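Local coordinates for SAM-dependent O-methyltransferase (Thermotoga maritima, PDB 1O54), which probably catalyses the S-adenosyl-L-methionine-dependent N1-methylation of adenosine 58 in tRNA, working as a homotetramer built from two dimers, at residues V140-K145 with V166-R171; T119-G124 with K151-N156; L108-G113 with A128-A133. One frame throughout, in Å; residues are numbered along the deposited sequence.

Contact 1: residues V140-K145 with V166-R171; sequences VFAYEK and VTIKVR
The parallel strands 140-143 and 166-169 are the two ends of a right-handed beta-alpha-beta crossover, with helix 147-159 as the connection, and their pairing starts where Val140 O takes the N-H of Thr167 at 2.8 Å. Thr167 O then receives Ala142 N, Ala142 O receives Lys169 N, and Lys169 O receives Glu144 N at 2.9 Å, so strand 166-169 uses alternate residues to bond both ways. Between these bonds the carbonyls also meet CA-H groups, as Ala142 O does with Ile168 CA. On the face of Val140 and Ala142 the groups are small or branched: Ala142 CB touches Val166 CG1 at 3.8 Å, a compact surface on which helix 125-134 packs against both valines. This is the class I methyltransferase version of the Rossmann-like sheet, and Glu144, just past the end of its strand, is a predicted S-adenosyl-L-methionine ligand. On the other face Tyr143 and Lys169 run side by side, both with CG anti to the carbonyl carbon (chi1 -73° and -59°), and a bend at chi3 of 63° lets the lysine methylenes follow the phenol. Lys169 CD lies over one face of the ring, 4.2 Å from its centroid in a CH-pi contact, and NZ reaches Tyr143 OH in a weak bond of 3.2 Å. Glu179 also bonds the hydroxyl and forms a salt bridge with the ammonium, so tyrosine suits a place needing both a flat apolar face and a polar tip. An alanine here would remove ring and hydroxyl, and would probably leave the Lys169 methylenes without their cover and Glu179 without one partner. Arg171 CB packs against Tyr143 CD2 at 3.8 Å. A water donates to Arg171 O at 2.7 Å; the same water is a weak acceptor for Lys145 N.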
loop_
_atom_site.group_PDB
_atom_site.type_symbol
_atom_site.label_atom_id
_atom_site.label_comp_id
_atom_site.label_asym_id
_atom_site.label_seq_id
_atom_site.Cartn_x
_atom_site.Cartn_y
_atom_site.Cartn_z
ATOM N N VAL A 140 2.928 -28.074 19.809
ATOM C CA VAL A 140 3.247 -26.692 20.159
ATOM C C VAL A 140 3.471 -26.614 21.661
ATOM O O VAL A 140 2.605 -26.990 22.450
ATOM C CB VAL A 140 2.139 -25.716 19.721
ATOM C CG1 VAL A 140 2.532 -24.270 20.024
ATOM C CG2 VAL A 140 1.865 -25.902 18.225
ATOM N N PHE A 141 4.658 -26.137 22.036
ATOM C CA PHE A 141 4.992 -25.886 23.457
ATOM C C PHE A 141 4.759 -24.400 23.662
ATOM O O PHE A 141 5.521 -23.544 23.178
ATOM C CB PHE A 141 6.432 -26.303 23.736
ATOM C CG PHE A 141 6.704 -27.726 23.367
ATOM C CD1 PHE A 141 6.357 -28.747 24.219
ATOM C CD2 PHE A 141 7.271 -28.040 22.135
ATOM C CE1 PHE A 141 6.592 -30.065 23.884
ATOM C CE2 PHE A 141 7.483 -29.353 21.781
ATOM C CZ PHE A 141 7.138 -30.365 22.627
ATOM N N ALA A 142 3.668 -24.112 24.344
ATOM C CA ALA A 142 3.174 -22.748 24.492
ATOM C C ALA A 142 3.432 -22.216 25.888
ATOM O O ALA A 142 2.764 -22.623 26.857
ATOM C CB ALA A 142 1.677 -22.717 24.150
ATOM N N TYR A 143 4.401 -21.311 25.991
ATOM C CA TYR A 143 4.805 -20.783 27.273
ATOM C C TYR A 143 4.025 -19.507 27.569
ATOM O O TYR A 143 4.079 -18.541 26.803
ATOM C CB TYR A 143 6.287 -20.501 27.269
ATOM C CG TYR A 143 7.159 -21.726 27.315
ATOM C CD1 TYR A 143 7.309 -22.552 26.221
ATOM C CD2 TYR A 143 7.918 -22.009 28.451
ATOM C CE1 TYR A 143 8.154 -23.671 26.275
ATOM C CE2 TYR A 143 8.745 -23.116 28.519
ATOM C CZ TYR A 143 8.856 -23.941 27.437
ATOM O OH TYR A 143 9.690 -25.036 27.512
ATOM N N GLU A 144 3.315 -19.515 28.675
ATOM C CA GLU A 144 2.516 -18.379 29.095
ATOM C C GLU A 144 2.496 -18.308 30.584
ATOM O O GLU A 144 1.736 -19.028 31.215
ATOM C CB GLU A 144 1.103 -18.515 28.588
ATOM C CG GLU A 144 0.167 -17.397 28.998
ATOM C CD GLU A 144 0.668 -16.054 28.567
ATOM O OE1 GLU A 144 0.494 -15.694 27.366
ATOM O OE2 GLU A 144 1.270 -15.365 29.422
ATOM N N LYS A 145 3.326 -17.436 31.117
ATOM C CA LYS A 145 3.445 -17.245 32.568
ATOM C C LYS A 145 2.216 -16.567 33.195
ATOM O O LYS A 145 2.030 -16.627 34.409
ATOM C CB LYS A 145 4.702 -16.415 32.882
ATOM C CG LYS A 145 4.681 -14.995 32.309
ATOM C CD LYS A 145 5.957 -14.233 32.645
ATOM C CE LYS A 145 6.027 -12.941 31.860
ATOM N NZ LYS A 145 7.211 -12.102 32.249
ATOM N N VAL A 166 -1.277 -28.952 21.833
ATOM C CA VAL A 166 -0.632 -27.840 22.497
ATOM C C VAL A 166 -0.401 -28.179 23.955
ATOM O O VAL A 166 -1.323 -28.575 24.667
ATOM C CB VAL A 166 -1.468 -26.540 22.414
ATOM C CG1 VAL A 166 -0.746 -25.372 23.037
ATOM C CG2 VAL A 166 -1.804 -26.237 20.942
ATOM N N THR A 167 0.852 -28.059 24.376
ATOM C CA THR A 167 1.238 -28.177 25.776
ATOM C C THR A 167 1.425 -26.767 26.317
ATOM O O THR A 167 2.439 -26.113 26.062
ATOM C CB THR A 167 2.532 -29.001 25.901
ATOM O OG1 THR A 167 2.325 -30.316 25.367
ATOM C CG2 THR A 167 2.948 -29.206 27.354
ATOM N N ILE A 168 0.446 -26.293 27.067
ATOM C CA ILE A 168 0.521 -24.967 27.689
ATOM C C ILE A 168 1.297 -25.047 28.980
ATOM O O ILE A 168 0.905 -25.818 29.884
ATOM C CB ILE A 168 -0.894 -24.397 27.960
ATOM C CG1 ILE A 168 -1.670 -24.262 26.651
ATOM C CG2 ILE A 168 -0.799 -23.034 28.622
ATOM C CD1 ILE A 168 -3.165 -24.108 26.829
ATOM N N LYS A 169 2.396 -24.272 29.060
ATOM C CA LYS A 169 3.319 -24.306 30.171
ATOM C C LYS A 169 3.312 -22.965 30.879
ATOM O O LYS A 169 3.650 -21.932 30.269
ATOM C CB LYS A 169 4.725 -24.681 29.663
ATOM C CG LYS A 169 4.721 -26.041 28.974
ATOM C CD LYS A 169 6.081 -26.440 28.362
ATOM C CE LYS A 169 7.151 -26.595 29.381
ATOM N NZ LYS A 169 8.208 -27.563 28.910
ATOM N N VAL A 170 2.884 -22.949 32.151
ATOM C CA VAL A 170 2.804 -21.701 32.853
ATOM C C VAL A 170 4.159 -21.496 33.466
ATOM O O VAL A 170 4.403 -21.851 34.607
ATOM C CB VAL A 170 1.693 -21.663 33.912
ATOM C CG1 VAL A 170 1.648 -20.294 34.559
ATOM C CG2 VAL A 170 0.356 -22.017 33.279
ATOM N N ARG A 171 5.050 -20.954 32.650
ATOM C CA ARG A 171 6.469 -20.932 32.935
ATOM C C ARG A 171 7.066 -19.636 32.446
ATOM O O ARG A 171 6.756 -19.188 31.343
ATOM C CB ARG A 171 7.152 -22.088 32.216
ATOM C CG ARG A 171 6.854 -23.474 32.769
ATOM C CD ARG A 171 7.671 -23.833 33.990
ATOM N NE ARG A 171 9.084 -23.737 33.662
ATOM C CZ ARG A 171 9.771 -24.661 32.984
ATOM N NH1 ARG A 171 9.214 -25.816 32.682
ATOM N NH2 ARG A 171 11.057 -24.455 32.681
HETATM O O HOH W 1 6.233 -16.939 29.937
#

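Contact 2: residues T119-G124 with K151-N156; sequences TGVGSG and KLAESN
Asn156 of helix 147-159 gives its side-chain amide to Ser123 in the loop 119-124. The asparagine CB already lies 3.7 Å from Ser123 O, and CG stands at the same distance from that oxygen. With CG anti to the carbonyl carbon (chi1 -73°), the amide is carried beside the backbone N, and a small chi2 of -21° turns ND2 onto the serine carbonyl. The bond from ND2 to Ser123 O is 2.8 Å long and almost straight, at 176°. It falls on a lone pair in the carbonyl plane, and the oxygen in turn lies in the plane of the asparagine amide, so both flat groups share the geometry each prefers. Asparagine fits because its N-H can be given to a buried main-chain oxygen without bringing a charge inside; ND2 also passes 4.1 Å from Ser123 CB.

One turn earlier on the helix, Ala153 offers only a methyl. Its CB meets Val121 CG1 at 3.7 Å and Gly122 O at 3.6 Å, and the loop comes so close that the CA atoms of Gly124 and Ala153 are 4.6 Å apart. A side chain on Gly124 would point at that methyl, and at these backbone angles a CB would also jam against Ser123 O, which calls for glycine. Leu152 adds CD2, 4.0 Å from Ser123 CA.

The loop itself is a type II' turn from Val121 to Gly124, closed by Gly124 N bonding Val121 O, and the positive phi of Gly122 suits its second position. Gly124 is the N-cap of helix 125-134, while the N-H groups of Val121 and Gly122 bond Glu144 OE1. This glycine-rich turn between strand 115-119 and a helix is consistent with the S-adenosyl-L-methionine-binding loop, motif I, of class I methyltransferases.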
loop_
_atom_site.group_PDB
_atom_site.type_symbol
_atom_site.label_atom_id
_atom_site.label_comp_id
_atom_site.label_asym_id
_atom_site.label_seq_id
_atom_site.Cartn_x
_atom_site.Cartn_y
_atom_site.Cartn_z
ATOM N N THR A 119 5.508 -18.299 22.356
ATOM C CA THR A 119 5.438 -17.547 23.603
ATOM C C THR A 119 5.430 -16.040 23.340
ATOM O O THR A 119 6.140 -15.619 22.459
ATOM C CB THR A 119 6.626 -17.921 24.494
ATOM O OG1 THR A 119 6.442 -17.388 25.826
ATOM C CG2 THR A 119 7.965 -17.376 24.007
ATOM N N GLY A 120 4.652 -15.236 24.067
ATOM C CA GLY A 120 3.558 -15.638 24.914
ATOM C C GLY A 120 2.419 -16.167 24.082
ATOM O O GLY A 120 2.547 -16.317 22.869
ATOM N N VAL A 121 1.299 -16.446 24.730
ATOM C CA VAL A 121 0.193 -17.103 24.080
ATOM C C VAL A 121 -1.048 -16.227 23.991
ATOM O O VAL A 121 -1.781 -16.272 23.005
ATOM C CB VAL A 121 -0.123 -18.413 24.816
ATOM C CG1 VAL A 121 -1.177 -19.189 24.083
ATOM C CG2 VAL A 121 1.145 -19.238 24.921
ATOM N N GLY A 122 -1.337 -15.477 25.041
ATOM C CA GLY A 122 -2.517 -14.613 25.000
ATOM C C GLY A 122 -3.793 -15.410 24.902
ATOM O O GLY A 122 -3.992 -16.391 25.619
ATOM N N SER A 123 -4.649 -15.011 23.966
ATOM C CA SER A 123 -5.904 -15.699 23.682
ATOM C C SER A 123 -5.724 -17.047 22.972
ATOM O O SER A 123 -6.648 -17.833 22.870
ATOM C CB SER A 123 -6.751 -14.813 22.772
ATOM O OG SER A 123 -6.221 -14.869 21.443
ATOM N N GLY A 124 -4.519 -17.315 22.471
ATOM C CA GLY A 124 -4.265 -18.534 21.732
ATOM C C GLY A 124 -4.511 -18.438 20.250
ATOM O O GLY A 124 -4.461 -19.473 19.559
ATOM N N LYS A 151 -5.186 -19.955 30.909
ATOM C CA LYS A 151 -6.497 -20.602 31.032
ATOM C C LYS A 151 -7.420 -20.175 29.897
ATOM O O LYS A 151 -8.183 -20.994 29.381
ATOM C CB LYS A 151 -7.087 -20.366 32.440
ATOM C CG LYS A 151 -6.261 -21.093 33.542
ATOM C CD LYS A 151 -6.942 -21.181 34.879
ATOM C CE LYS A 151 -6.126 -22.008 35.920
ATOM N NZ LYS A 151 -6.575 -23.431 36.075
ATOM N N LEU A 152 -7.335 -18.923 29.470
ATOM C CA LEU A 152 -8.115 -18.491 28.279
ATOM C C LEU A 152 -7.737 -19.267 27.016
ATOM O O LEU A 152 -8.579 -19.798 26.283
ATOM C CB LEU A 152 -7.925 -16.992 28.034
ATOM C CG LEU A 152 -8.619 -16.374 26.806
ATOM C CD1 LEU A 152 -10.116 -16.688 26.761
ATOM C CD2 LEU A 152 -8.373 -14.877 26.764
ATOM N N ALA A 153 -6.444 -19.360 26.773
ATOM C CA ALA A 153 -5.956 -20.144 25.662
ATOM C C ALA A 153 -6.340 -21.607 25.748
ATOM O O ALA A 153 -6.719 -22.223 24.755
ATOM C CB ALA A 153 -4.468 -19.974 25.566
ATOM N N GLU A 154 -6.254 -22.200 26.936
ATOM C CA GLU A 154 -6.644 -23.572 27.102
ATOM C C GLU A 154 -8.125 -23.701 26.700
ATOM O O GLU A 154 -8.491 -24.616 25.962
ATOM C CB GLU A 154 -6.416 -24.019 28.551
ATOM C CG GLU A 154 -6.828 -25.431 28.817
ATOM C CD GLU A 154 -6.712 -25.786 30.294
ATOM O OE1 GLU A 154 -7.043 -24.954 31.173
ATOM O OE2 GLU A 154 -6.334 -26.909 30.545
ATOM N N SER A 155 -8.953 -22.784 27.181
ATOM C CA SER A 155 -10.406 -22.830 26.897
ATOM C C SER A 155 -10.678 -22.686 25.391
ATOM O O SER A 155 -11.372 -23.513 24.794
ATOM C CB SER A 155 -11.145 -21.717 27.636
ATOM O OG SER A 155 -12.545 -21.764 27.310
ATOM N N ASN A 156 -10.074 -21.670 24.787
ATOM C CA ASN A 156 -10.212 -21.446 23.329
ATOM C C ASN A 156 -9.732 -22.622 22.504
ATOM O O ASN A 156 -10.457 -23.121 21.640
ATOM C CB ASN A 156 -9.476 -20.173 22.917
ATOM C CG ASN A 156 -10.181 -18.900 23.342
ATOM O OD1 ASN A 156 -11.395 -18.894 23.602
ATOM N ND2 ASN A 156 -9.424 -17.808 23.433
#

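Contact 3: residues L108-G113 with A128-A133; sequences LDVKEG and AVLARA
Apolar packing carries most of this contact, with Val110 in the loop 108-113 set against Ala133 and Leu130 of helix 125-134. The two methyls of the valine divide the work. CG1, anti to the backbone N at chi1 -176°, presses on Ala133 CB at 3.4 Å, tighter than usual for two carbons. Val110 CG1 also reaches Ala133 C at 3.8 Å. Val110 CB stands 3.7 Å from the same alanine methyl, so the alanine is met by the stem of the valine as well as by a branch. CG2, beside the backbone N, turns to the other partner and touches Leu130 CD2 at 3.9 Å, the two side chains crossing at about a right angle. A beta-branched residue suits this place because it can serve two helix residues at once; alanine suits position 133 because the loop passes very close, the CA atoms of Lys111 and Ala133 being 5.4 Å apart. Leucine, longer, spans the wider separation from the loop one turn back.

The polar part runs through water and main chain. One water donates to Val110 O at 2.8 Å and to Ala133 O at 2.7 Å, bridging a carbonyl of the loop to one in the last turn of the helix. Ala133 O also lies 3.3 Å from Lys111 C, a close main-chain approach.

Charged groups of the loop are engaged outside the pair: Lys111 NZ with Asp114, and Asp109 with Arg132 of the second subunit in a salt bridge. The loop leaves helix 98-107 through a Schellman motif at Asp109 and leads into strand 115-119, whose Ile116 touches both Val110 and Leu130. The packing therefore sets the C-terminal part of helix 125-134 over the entrance to that strand, beside the subunit interface.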
loop_
_atom_site.group_PDB
_atom_site.type_symbol
_atom_site.label_atom_id
_atom_site.label_comp_id
_atom_site.label_asym_id
_atom_site.label_seq_id
_atom_site.Cartn_x
_atom_site.Cartn_y
_atom_site.Cartn_z
ATOM N N LEU A 108 7.621 -19.831 8.648
ATOM C CA LEU A 108 8.224 -20.778 9.621
ATOM C C LEU A 108 8.216 -22.255 9.160
ATOM O O LEU A 108 8.811 -23.132 9.828
ATOM C CB LEU A 108 7.532 -20.660 10.974
ATOM C CG LEU A 108 7.750 -19.364 11.746
ATOM C CD1 LEU A 108 7.021 -19.360 13.041
ATOM C CD2 LEU A 108 9.254 -19.103 12.000
ATOM N N ASP A 109 7.605 -22.511 8.003
ATOM C CA ASP A 109 7.551 -23.838 7.382
ATOM C C ASP A 109 6.932 -24.875 8.315
ATOM O O ASP A 109 7.328 -26.052 8.285
ATOM C CB ASP A 109 8.936 -24.294 6.929
ATOM C CG ASP A 109 8.875 -25.421 5.903
ATOM O OD1 ASP A 109 8.043 -25.377 4.956
ATOM O OD2 ASP A 109 9.660 -26.376 5.985
ATOM N N VAL A 110 5.968 -24.447 9.136
ATOM C CA VAL A 110 5.350 -25.349 10.111
ATOM C C VAL A 110 4.602 -26.460 9.358
ATOM O O VAL A 110 3.782 -26.194 8.478
ATOM C CB VAL A 110 4.420 -24.638 11.115
ATOM C CG1 VAL A 110 3.913 -25.601 12.138
ATOM C CG2 VAL A 110 5.119 -23.443 11.763
ATOM N N LYS A 111 4.931 -27.699 9.716
ATOM C CA LYS A 111 4.462 -28.859 8.980
ATOM C C LYS A 111 4.302 -30.053 9.908
ATOM O O LYS A 111 4.685 -30.030 11.078
ATOM C CB LYS A 111 5.455 -29.188 7.886
ATOM C CG LYS A 111 6.759 -29.678 8.415
ATOM C CD LYS A 111 7.852 -29.763 7.354
ATOM C CE LYS A 111 9.013 -30.634 7.885
ATOM N NZ LYS A 111 9.758 -30.118 9.083
ATOM N N GLU A 112 3.682 -31.089 9.354
ATOM C CA GLU A 112 3.337 -32.309 10.102
ATOM C C GLU A 112 4.509 -32.789 10.916
ATOM O O GLU A 112 5.603 -33.025 10.384
ATOM C CB GLU A 112 2.889 -33.409 9.127
ATOM C CG GLU A 112 2.401 -34.686 9.809
ATOM C CD GLU A 112 1.072 -34.556 10.508
ATOM O OE1 GLU A 112 0.955 -35.058 11.671
ATOM O OE2 GLU A 112 0.137 -33.975 9.909
ATOM N N GLY A 113 4.266 -33.015 12.196
ATOM C CA GLY A 113 5.272 -33.563 13.096
ATOM C C GLY A 113 6.238 -32.568 13.722
ATOM O O GLY A 113 7.067 -32.954 14.553
ATOM N N ALA A 128 -3.305 -21.333 17.887
ATOM C CA ALA A 128 -4.205 -22.164 17.098
ATOM C C ALA A 128 -3.740 -22.394 15.682
ATOM O O ALA A 128 -3.872 -23.510 15.150
ATOM C CB ALA A 128 -5.606 -21.532 17.106
ATOM N N VAL A 129 -3.236 -21.344 15.038
ATOM C CA VAL A 129 -2.743 -21.465 13.681
ATOM C C VAL A 129 -1.563 -22.460 13.628
ATOM O O VAL A 129 -1.463 -23.336 12.733
ATOM C CB VAL A 129 -2.315 -20.080 13.121
ATOM C CG1 VAL A 129 -1.625 -20.208 11.795
ATOM C CG2 VAL A 129 -3.553 -19.199 13.017
ATOM N N LEU A 130 -0.647 -22.316 14.583
ATOM C CA LEU A 130 0.506 -23.198 14.674
ATOM C C LEU A 130 0.039 -24.634 14.944
ATOM O O LEU A 130 0.596 -25.572 14.372
ATOM C CB LEU A 130 1.442 -22.702 15.801
ATOM C CG LEU A 130 2.079 -21.314 15.542
ATOM C CD1 LEU A 130 2.818 -20.824 16.802
ATOM C CD2 LEU A 130 3.006 -21.314 14.326
ATOM N N ALA A 131 -0.928 -24.787 15.846
ATOM C CA ALA A 131 -1.470 -26.130 16.197
ATOM C C ALA A 131 -2.052 -26.822 14.958
ATOM O O ALA A 131 -1.829 -28.007 14.749
ATOM C CB ALA A 131 -2.522 -26.026 17.265
ATOM N N ARG A 132 -2.810 -26.099 14.140
ATOM C CA ARG A 132 -3.341 -26.697 12.913
ATOM C C ARG A 132 -2.197 -27.164 12.031
ATOM O O ARG A 132 -2.249 -28.282 11.465
ATOM C CB ARG A 132 -4.215 -25.720 12.153
ATOM C CG ARG A 132 -5.571 -25.573 12.738
ATOM C CD ARG A 132 -6.503 -24.901 11.777
ATOM N NE ARG A 132 -7.876 -25.040 12.206
ATOM C CZ ARG A 132 -8.889 -24.444 11.577
ATOM N NH1 ARG A 132 -8.658 -23.705 10.522
ATOM N NH2 ARG A 132 -10.114 -24.628 12.007
ATOM N N ALA A 133 -1.155 -26.348 11.921
ATOM C CA ALA A 133 -0.057 -26.641 11.035
ATOM C C ALA A 133 0.855 -27.805 11.445
ATOM O O ALA A 133 1.474 -28.420 10.578
ATOM C CB ALA A 133 0.792 -25.396 10.810
HETATM O O HOH W 2 1.494 -27.630 7.951
#

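Overall arrangement
All three contacts lie in the Rossmann-like methyltransferase domain; contacts 2 and 3 flank strand 115-119 in sequence, and contact 1 pairs two further strands of the same sheet. Along the chain, contact 3 starts before strand 115-119, contact 2 begins at its end, and the second segment of contact 3 comes next on helix 125-134. Contact 1 then opens on strand 139-143, interleaved with contact 2 through helix 147-159. Contacts 1 and 2 have centres 9 Å apart and touch directly, with Thr119 OG1 close to Tyr143 O, around the predicted cofactor site. Contact 3 is about 16 Å from the centre of each, yet its helix packs on contact 1 and also reaches the subunit interface.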